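Local coordinates for protein pantothenate kinase (Coxiella burnetii, PDB 3TQC) that catalyses the ATP-dependent phosphorylation of (R)-pantothenate to (R)-4'-phosphopantothenate, the first step of coenzyme A biosynthesis, at residues D41-Q46 with L112-S117; Y69-Q74 with P120-V125; K90-I95 with D198-E203. One frame throughout, in Å; residues are numbered along the deposited sequence.

Contact 1 of 3, residues D41-Q46 with L112-S117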
# COMPACT_ATOMS: atom_id res chain seq x y z
N ASP B 41 -12.56 32.52 3.76
CA ASP B 41 -12.57 32.53 5.22
C ASP B 41 -11.76 31.36 5.82
O ASP B 41 -10.91 31.58 6.68
CB ASP B 41 -14.02 32.52 5.74
CG ASP B 41 -14.11 32.25 7.23
OD1 ASP B 41 -13.98 31.07 7.65
OD2 ASP B 41 -14.31 33.22 7.99
N LYS B 42 -12.03 30.13 5.37
CA LYS B 42 -11.32 28.94 5.88
C LYS B 42 -9.82 28.95 5.57
O LYS B 42 -9.03 28.39 6.32
CB LYS B 42 -11.94 27.65 5.33
CG LYS B 42 -13.32 27.37 5.86
CD LYS B 42 -13.75 25.93 5.67
CE LYS B 42 -15.21 25.76 6.08
NZ LYS B 42 -15.67 24.39 5.78
N LEU B 43 -9.45 29.58 4.46
CA LEU B 43 -8.06 29.68 4.02
C LEU B 43 -7.27 30.82 4.66
O LEU B 43 -6.06 30.93 4.43
CB LEU B 43 -8.01 29.83 2.50
CG LEU B 43 -8.42 28.56 1.74
CD1 LEU B 43 -8.91 28.89 0.34
CD2 LEU B 43 -7.26 27.58 1.70
N GLN B 44 -7.93 31.66 5.47
CA GLN B 44 -7.26 32.78 6.15
C GLN B 44 -5.93 32.37 6.78
O GLN B 44 -5.86 31.37 7.51
CB GLN B 44 -8.14 33.37 7.26
CG GLN B 44 -9.10 34.42 6.80
CD GLN B 44 -10.02 34.85 7.92
OE1 GLN B 44 -9.98 36.00 8.36
NE2 GLN B 44 -10.84 33.93 8.39
N GLY B 45 -4.88 33.15 6.50
CA GLY B 45 -3.53 32.86 6.97
C GLY B 45 -2.73 32.04 5.98
O GLY B 45 -1.49 32.09 5.97
N GLN B 46 -3.44 31.30 5.13
CA GLN B 46 -2.85 30.40 4.17
C GLN B 46 -2.84 31.03 2.77
O GLN B 46 -1.88 30.88 2.03
CB GLN B 46 -3.64 29.09 4.17
CG GLN B 46 -2.80 27.87 4.37
CD GLN B 46 -2.04 27.89 5.69
OE1 GLN B 46 -2.58 28.24 6.74
NE2 GLN B 46 -0.76 27.52 5.62
N LEU B 112 -5.65 21.97 1.69
CA LEU B 112 -6.53 20.88 1.31
C LEU B 112 -7.62 20.63 2.34
O LEU B 112 -8.72 20.26 1.97
CB LEU B 112 -5.75 19.59 1.04
CG LEU B 112 -4.93 19.57 -0.26
CD1 LEU B 112 -4.36 18.17 -0.50
CD2 LEU B 112 -5.75 20.02 -1.46
N LYS B 113 -7.31 20.84 3.63
CA LYS B 113 -8.31 20.67 4.68
C LYS B 113 -9.44 21.67 4.48
O LYS B 113 -10.60 21.28 4.50
CB LYS B 113 -7.72 20.81 6.08
CG LYS B 113 -8.76 20.97 7.23
CD LYS B 113 -8.04 21.21 8.57
CE LYS B 113 -8.98 21.29 9.79
NZ LYS B 113 -10.18 22.13 9.52
N ALA B 114 -9.09 22.93 4.26
CA ALA B 114 -10.09 23.95 3.98
C ALA B 114 -10.88 23.64 2.71
O ALA B 114 -12.10 23.71 2.73
CB ALA B 114 -9.45 25.33 3.89
N LEU B 115 -10.19 23.29 1.63
CA LEU B 115 -10.84 23.07 0.34
C LEU B 115 -11.65 21.79 0.27
O LEU B 115 -12.76 21.79 -0.22
CB LEU B 115 -9.81 23.06 -0.79
CG LEU B 115 -9.15 24.41 -1.09
CD1 LEU B 115 -8.12 24.25 -2.23
CD2 LEU B 115 -10.17 25.43 -1.45
N LEU B 116 -11.10 20.69 0.77
CA LEU B 116 -11.84 19.43 0.76
C LEU B 116 -13.15 19.53 1.53
O LEU B 116 -14.11 18.86 1.19
CB LEU B 116 -11.00 18.28 1.29
CG LEU B 116 -9.92 17.79 0.32
CD1 LEU B 116 -9.02 16.78 0.99
CD2 LEU B 116 -10.57 17.17 -0.89
N SER B 117 -13.20 20.40 2.54
CA SER B 117 -14.36 20.50 3.40
C SER B 117 -15.55 21.20 2.71
O SER B 117 -16.66 21.10 3.18
CB SER B 117 -13.99 21.22 4.70
OG SER B 117 -14.09 22.62 4.57

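Contact 2 of 3, residues Y69-Q74 with P120-V125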
# COMPACT_ATOMS: atom_id res chain seq x y z
N TYR B 69 -12.14 10.70 -5.44
CA TYR B 69 -11.68 9.49 -4.76
C TYR B 69 -12.46 9.25 -3.48
O TYR B 69 -12.86 8.13 -3.21
CB TYR B 69 -10.18 9.55 -4.44
CG TYR B 69 -9.31 9.24 -5.62
CD1 TYR B 69 -8.64 8.03 -5.72
CD2 TYR B 69 -9.15 10.17 -6.64
CE1 TYR B 69 -7.83 7.75 -6.82
CE2 TYR B 69 -8.34 9.90 -7.74
CZ TYR B 69 -7.69 8.68 -7.83
OH TYR B 69 -6.90 8.41 -8.93
N VAL B 70 -12.67 10.30 -2.70
CA VAL B 70 -13.39 10.13 -1.44
C VAL B 70 -14.83 9.72 -1.69
O VAL B 70 -15.32 8.79 -1.06
CB VAL B 70 -13.34 11.39 -0.59
CG1 VAL B 70 -14.15 11.21 0.66
CG2 VAL B 70 -11.91 11.74 -0.28
N THR B 71 -15.52 10.39 -2.61
CA THR B 71 -16.94 10.09 -2.81
C THR B 71 -17.11 8.72 -3.49
O THR B 71 -18.07 8.03 -3.23
CB THR B 71 -17.71 11.20 -3.59
OG1 THR B 71 -17.36 11.15 -4.96
CG2 THR B 71 -17.40 12.60 -3.04
N ALA B 72 -16.15 8.33 -4.32
CA ALA B 72 -16.12 6.97 -4.88
C ALA B 72 -16.05 5.91 -3.79
O ALA B 72 -16.77 4.90 -3.85
CB ALA B 72 -14.95 6.79 -5.87
N ARG B 73 -15.19 6.14 -2.80
CA ARG B 73 -15.01 5.21 -1.69
C ARG B 73 -16.29 5.17 -0.86
O ARG B 73 -16.73 4.11 -0.40
CB ARG B 73 -13.81 5.63 -0.84
CG ARG B 73 -13.27 4.64 0.20
CD ARG B 73 -13.22 3.19 -0.22
NE ARG B 73 -12.46 2.90 -1.43
CZ ARG B 73 -11.48 2.00 -1.54
NH1 ARG B 73 -11.07 1.30 -0.50
NH2 ARG B 73 -10.89 1.80 -2.71
N GLN B 74 -16.91 6.33 -0.68
CA GLN B 74 -18.20 6.39 0.00
C GLN B 74 -19.26 5.60 -0.74
O GLN B 74 -20.01 4.84 -0.13
CB GLN B 74 -18.65 7.83 0.20
CG GLN B 74 -17.75 8.61 1.15
CD GLN B 74 -18.21 10.05 1.32
OE1 GLN B 74 -19.12 10.52 0.62
NE2 GLN B 74 -17.58 10.77 2.27
N PRO B 120 -20.22 18.80 0.13
CA PRO B 120 -21.15 18.32 1.14
C PRO B 120 -21.11 16.81 1.40
O PRO B 120 -21.68 16.37 2.39
CB PRO B 120 -22.53 18.76 0.58
CG PRO B 120 -22.34 18.86 -0.86
CD PRO B 120 -20.92 19.35 -1.05
N ASP B 121 -20.46 16.02 0.54
CA ASP B 121 -20.26 14.60 0.85
C ASP B 121 -19.17 14.38 1.88
O ASP B 121 -19.07 13.29 2.43
CB ASP B 121 -19.93 13.77 -0.40
CG ASP B 121 -21.15 13.49 -1.26
OD1 ASP B 121 -22.29 13.76 -0.80
OD2 ASP B 121 -20.98 13.02 -2.41
N HIS B 122 -18.34 15.38 2.13
CA HIS B 122 -17.26 15.22 3.08
C HIS B 122 -16.80 16.52 3.72
O HIS B 122 -15.65 16.89 3.62
CB HIS B 122 -16.11 14.44 2.45
CG HIS B 122 -15.67 14.96 1.12
ND1 HIS B 122 -14.95 16.13 0.98
CD2 HIS B 122 -15.81 14.45 -0.12
CE1 HIS B 122 -14.69 16.33 -0.30
NE2 HIS B 122 -15.19 15.32 -0.99
N PRO B 123 -17.72 17.20 4.43
CA PRO B 123 -17.39 18.49 5.02
C PRO B 123 -16.48 18.39 6.23
O PRO B 123 -15.89 19.40 6.63
CB PRO B 123 -18.76 19.01 5.47
CG PRO B 123 -19.49 17.78 5.85
CD PRO B 123 -19.04 16.72 4.87
N ASN B 124 -16.37 17.20 6.83
CA ASN B 124 -15.59 17.03 8.05
C ASN B 124 -14.21 16.52 7.73
O ASN B 124 -14.03 15.36 7.37
CB ASN B 124 -16.31 16.11 9.03
CG ASN B 124 -17.59 16.72 9.54
OD1 ASN B 124 -17.65 17.93 9.76
ND2 ASN B 124 -18.62 15.90 9.73
N VAL B 125 -13.23 17.42 7.82
CA VAL B 125 -11.89 17.09 7.39
C VAL B 125 -10.90 17.41 8.49
O VAL B 125 -10.91 18.52 9.01
CB VAL B 125 -11.52 17.84 6.10
CG1 VAL B 125 -10.19 17.31 5.53
CG2 VAL B 125 -12.65 17.66 5.09

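Contact 3 of 3, residues K90-I95 with D198-E203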
# COMPACT_ATOMS: atom_id res chain seq x y z
N LYS B 90 -19.38 3.83 7.51
CA LYS B 90 -18.07 4.06 6.92
C LYS B 90 -17.03 4.52 7.95
O LYS B 90 -17.35 5.05 9.01
CB LYS B 90 -18.15 5.10 5.80
CG LYS B 90 -18.36 6.53 6.29
CD LYS B 90 -18.73 7.46 5.13
CE LYS B 90 -18.90 8.90 5.60
NZ LYS B 90 -17.59 9.63 5.71
N VAL B 91 -15.78 4.31 7.59
CA VAL B 91 -14.66 4.86 8.30
C VAL B 91 -14.13 5.99 7.39
O VAL B 91 -14.52 6.08 6.22
CB VAL B 91 -13.58 3.78 8.54
CG1 VAL B 91 -14.04 2.80 9.57
CG2 VAL B 91 -13.23 3.09 7.26
N PRO B 92 -13.22 6.83 7.92
CA PRO B 92 -12.76 7.98 7.15
C PRO B 92 -11.84 7.59 6.00
O PRO B 92 -11.14 6.58 6.05
CB PRO B 92 -11.99 8.82 8.18
CG PRO B 92 -12.47 8.34 9.52
CD PRO B 92 -12.66 6.85 9.28
N TYR B 93 -11.88 8.39 4.96
CA TYR B 93 -10.94 8.31 3.88
C TYR B 93 -9.69 9.06 4.35
O TYR B 93 -9.81 10.18 4.81
CB TYR B 93 -11.53 8.96 2.64
CG TYR B 93 -10.76 8.65 1.40
CD1 TYR B 93 -11.10 7.58 0.60
CD2 TYR B 93 -9.68 9.44 1.00
CE1 TYR B 93 -10.40 7.29 -0.53
CE2 TYR B 93 -8.97 9.16 -0.12
CZ TYR B 93 -9.34 8.09 -0.90
OH TYR B 93 -8.62 7.80 -2.03
N ILE B 94 -8.52 8.44 4.27
CA ILE B 94 -7.30 9.06 4.77
C ILE B 94 -6.34 9.34 3.65
O ILE B 94 -5.96 8.43 2.91
CB ILE B 94 -6.60 8.20 5.81
CG1 ILE B 94 -7.54 7.86 6.97
CG2 ILE B 94 -5.38 8.92 6.33
CD1 ILE B 94 -6.82 7.41 8.24
N ILE B 95 -5.93 10.60 3.53
CA ILE B 95 -5.03 11.04 2.49
C ILE B 95 -3.67 11.35 3.14
O ILE B 95 -3.60 12.16 4.06
CB ILE B 95 -5.56 12.29 1.80
CG1 ILE B 95 -6.89 11.99 1.09
CG2 ILE B 95 -4.56 12.85 0.79
CD1 ILE B 95 -7.66 13.29 0.68
N ASP B 198 -14.93 12.76 7.75
CA ASP B 198 -15.06 12.11 6.47
C ASP B 198 -13.69 11.87 5.88
O ASP B 198 -13.48 10.90 5.16
CB ASP B 198 -15.90 13.00 5.56
CG ASP B 198 -17.27 13.23 6.10
OD1 ASP B 198 -18.02 12.22 6.17
OD2 ASP B 198 -17.58 14.39 6.48
N ILE B 199 -12.77 12.78 6.18
CA ILE B 199 -11.42 12.73 5.64
C ILE B 199 -10.42 13.05 6.73
O ILE B 199 -10.63 13.97 7.54
CB ILE B 199 -11.25 13.73 4.49
CG1 ILE B 199 -12.22 13.40 3.33
CG2 ILE B 199 -9.79 13.77 4.04
CD1 ILE B 199 -12.26 14.47 2.21
N VAL B 200 -9.34 12.27 6.76
CA VAL B 200 -8.20 12.58 7.59
C VAL B 200 -7.05 12.85 6.65
O VAL B 200 -6.76 12.03 5.77
CB VAL B 200 -7.84 11.41 8.52
CG1 VAL B 200 -6.55 11.71 9.27
CG2 VAL B 200 -9.01 11.11 9.48
N ILE B 201 -6.41 14.00 6.80
CA ILE B 201 -5.21 14.26 6.04
C ILE B 201 -4.07 13.94 6.98
O ILE B 201 -3.95 14.56 8.02
CB ILE B 201 -5.14 15.72 5.55
CG1 ILE B 201 -6.22 15.98 4.49
CG2 ILE B 201 -3.75 16.04 4.97
CD1 ILE B 201 -6.45 17.45 4.20
N LEU B 202 -3.26 12.96 6.62
CA LEU B 202 -2.16 12.52 7.46
C LEU B 202 -0.85 13.05 6.89
O LEU B 202 -0.41 12.60 5.84
CB LEU B 202 -2.14 10.99 7.54
CG LEU B 202 -1.04 10.37 8.40
CD1 LEU B 202 -1.17 10.82 9.85
CD2 LEU B 202 -1.08 8.85 8.28
N GLU B 203 -0.25 14.03 7.54
CA GLU B 203 1.01 14.58 7.06
C GLU B 203 2.16 14.20 7.97
O GLU B 203 2.01 14.15 9.19
CB GLU B 203 0.96 16.11 6.91
CG GLU B 203 0.45 16.81 8.13
CD GLU B 203 1.18 18.10 8.46
OE1 GLU B 203 2.42 18.06 8.62
OE2 GLU B 203 0.50 19.13 8.62
O HOH W 1 -15.60 9.56 3.77

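Contact 1 of 3, residues D41-Q46 with L112-S117
Lys42, on the short helix 37-42, and the neighbouring Leu43 pack against Ala114 on helix 105-116, the helix that follows the P-loop in this P-loop kinase fold. The methyl of Ala114 sits between the two side chains: its CB lies 3.7 Å from CB of Lys42 and 3.8 Å from CD2 of Leu43. The other branch of Leu43, CD1, meets Leu115 CD2 at 4.1 Å, and the two leucine side chains cross at about a right angle. Leu43 is buried, also touches Val111 and lies about 10 Å from the bound ADP.

Lys42 is exposed, and only the root of its side chain belongs to this apolar patch. Beyond CG the chain is fully extended (chi2 -163°, chi3 -174°), which carries the ammonium group past Ala114 to Ser117. The hydroxyl of Ser117 donates to the carbonyl oxygen of Ala114, three residues earlier, with OG of Ser117 2.9 Å from O of Ala114. The hydroxyl oxygen, OG of Ser117, in turn accepts from NZ of Lys42 at 2.7 Å.

Contact 2 of 3, residues Y69-Q74 with P120-V125
Gln74 and Asp121 meet because the glutamine side chain runs straight out from helix 52-84: CG stands opposite the carbonyl carbon at chi1 -66°, and the chain stays extended beyond CG toward the loop between helix 105-116 and strand 125-129. His122 takes the less common chi1 of 50°, its ring set between its own N and carbonyl carbon, and this folds the imidazole back against the same helix. Val70, Thr71 and Gln74, spaced i, i+1 and i+4, present one side of the helix to Asp121 and His122. The contact docks the connection from the helix after the P-loop to edge strand 125-129 onto the long helix 52-84.

At the polar end, NE2 of Gln74 donates to the backbone O of Asp121 at 2.9 Å, with the acceptor close to the amide plane but the donor well above the plane of the carbonyl (38° out of it). OE1 of Gln74 lies 3.5 Å from CB of Asp121. Next to this bond the contact becomes largely apolar. CG2 of Thr71 touches CD2 of His122 at 3.8 Å, at the ring edge near its plane. CG1 of Val70 approaches the same ring carbon, CD2 of His122, at 3.7 Å. The Thr71 methyl also meets a carboxylate, CG2 lying 3.7 Å from OD2 of Asp121.

The imidazole nitrogens find partners in both helices: NE2 bonds to OG of Ser67, one turn earlier on helix 52-84, and ND1 makes a weak bond to the O of Leu116, on helix 105-116. Tyr69 and Ala72 pack on Leu76 of the second subunit. CD2 of the buried ring is thus packed by the methyls of Val70 and Thr71, and its nitrogens make one firm bond and one weak one, which should restrict its rotation, while the hydrogen bond from the Gln74 amide ties the loop backbone to the helix.

Contact 3 of 3, residues K90-I95 with D198-E203
Strands 93-99 and 199-203 are neighbours in the parallel core of the mixed sheet of the P-loop kinase fold, and the first leads into the nucleotide-binding loop at Gly99-Ser106. Tyr93 pairs with Ile199, Ile94 with Val200 and Ile95 with Ile201, in parallel register. Four backbone bonds alternate across the pair, beginning with N of Tyr93 to O of Asp198 at 3.0 Å. N of Val200 then gives to O of Tyr93 and N of Ile95 to O of Val200, and the shortest, N of Leu202 to O of Ile95, measures 2.7 Å.

On one face of the sheet Ile94 and Val200 lie side by side, pointing the same way, with CG1 of Ile94 3.9 Å from CB of Val200. Pro92 and Leu202 extend this row, under helix 157-168. The opposite face carries Ile95 and Ile199, whose CD1 and CG2 respectively meet at 4.0 Å.

Just before the strands begin, Lys90 bends at its last torsion (chi4 83°) and forms a salt bridge, NZ of Lys90 2.7 Å from OD1 of Asp198, on its anti lone pair. A water accepts from this ammonium group and donates to O of Asp198. The other carboxylate oxygen, OD2, takes the backbone N of Asn124. Asp198 thus joins the N-terminal ends of the two strands to the loop before strand 125-129, and the two donors would be expected to stabilise its negative charge.

Overall arrangement
From the N terminus the chain passes through 41-46, 69-74 and 90-95 and then meets their partners in the same order, at 112-117, 120-125 and 198-203. All three loops therefore cross one another and none is nested. Contact 1 closes a loop of 65 residues, contact 2 one of 45 and contact 3 one of 102. Helix 105-116 packs over the sheet of contact 3 through Lys113 on Ile201 and Leu116 on Ile95. Contact 2 adjoins that sheet where O of Asn124 probably bonds to N of Asp198 and of Ile199. Together they tie the N-terminal helices to the parallel core, and contacts 2 and 3 both reach the second subunit.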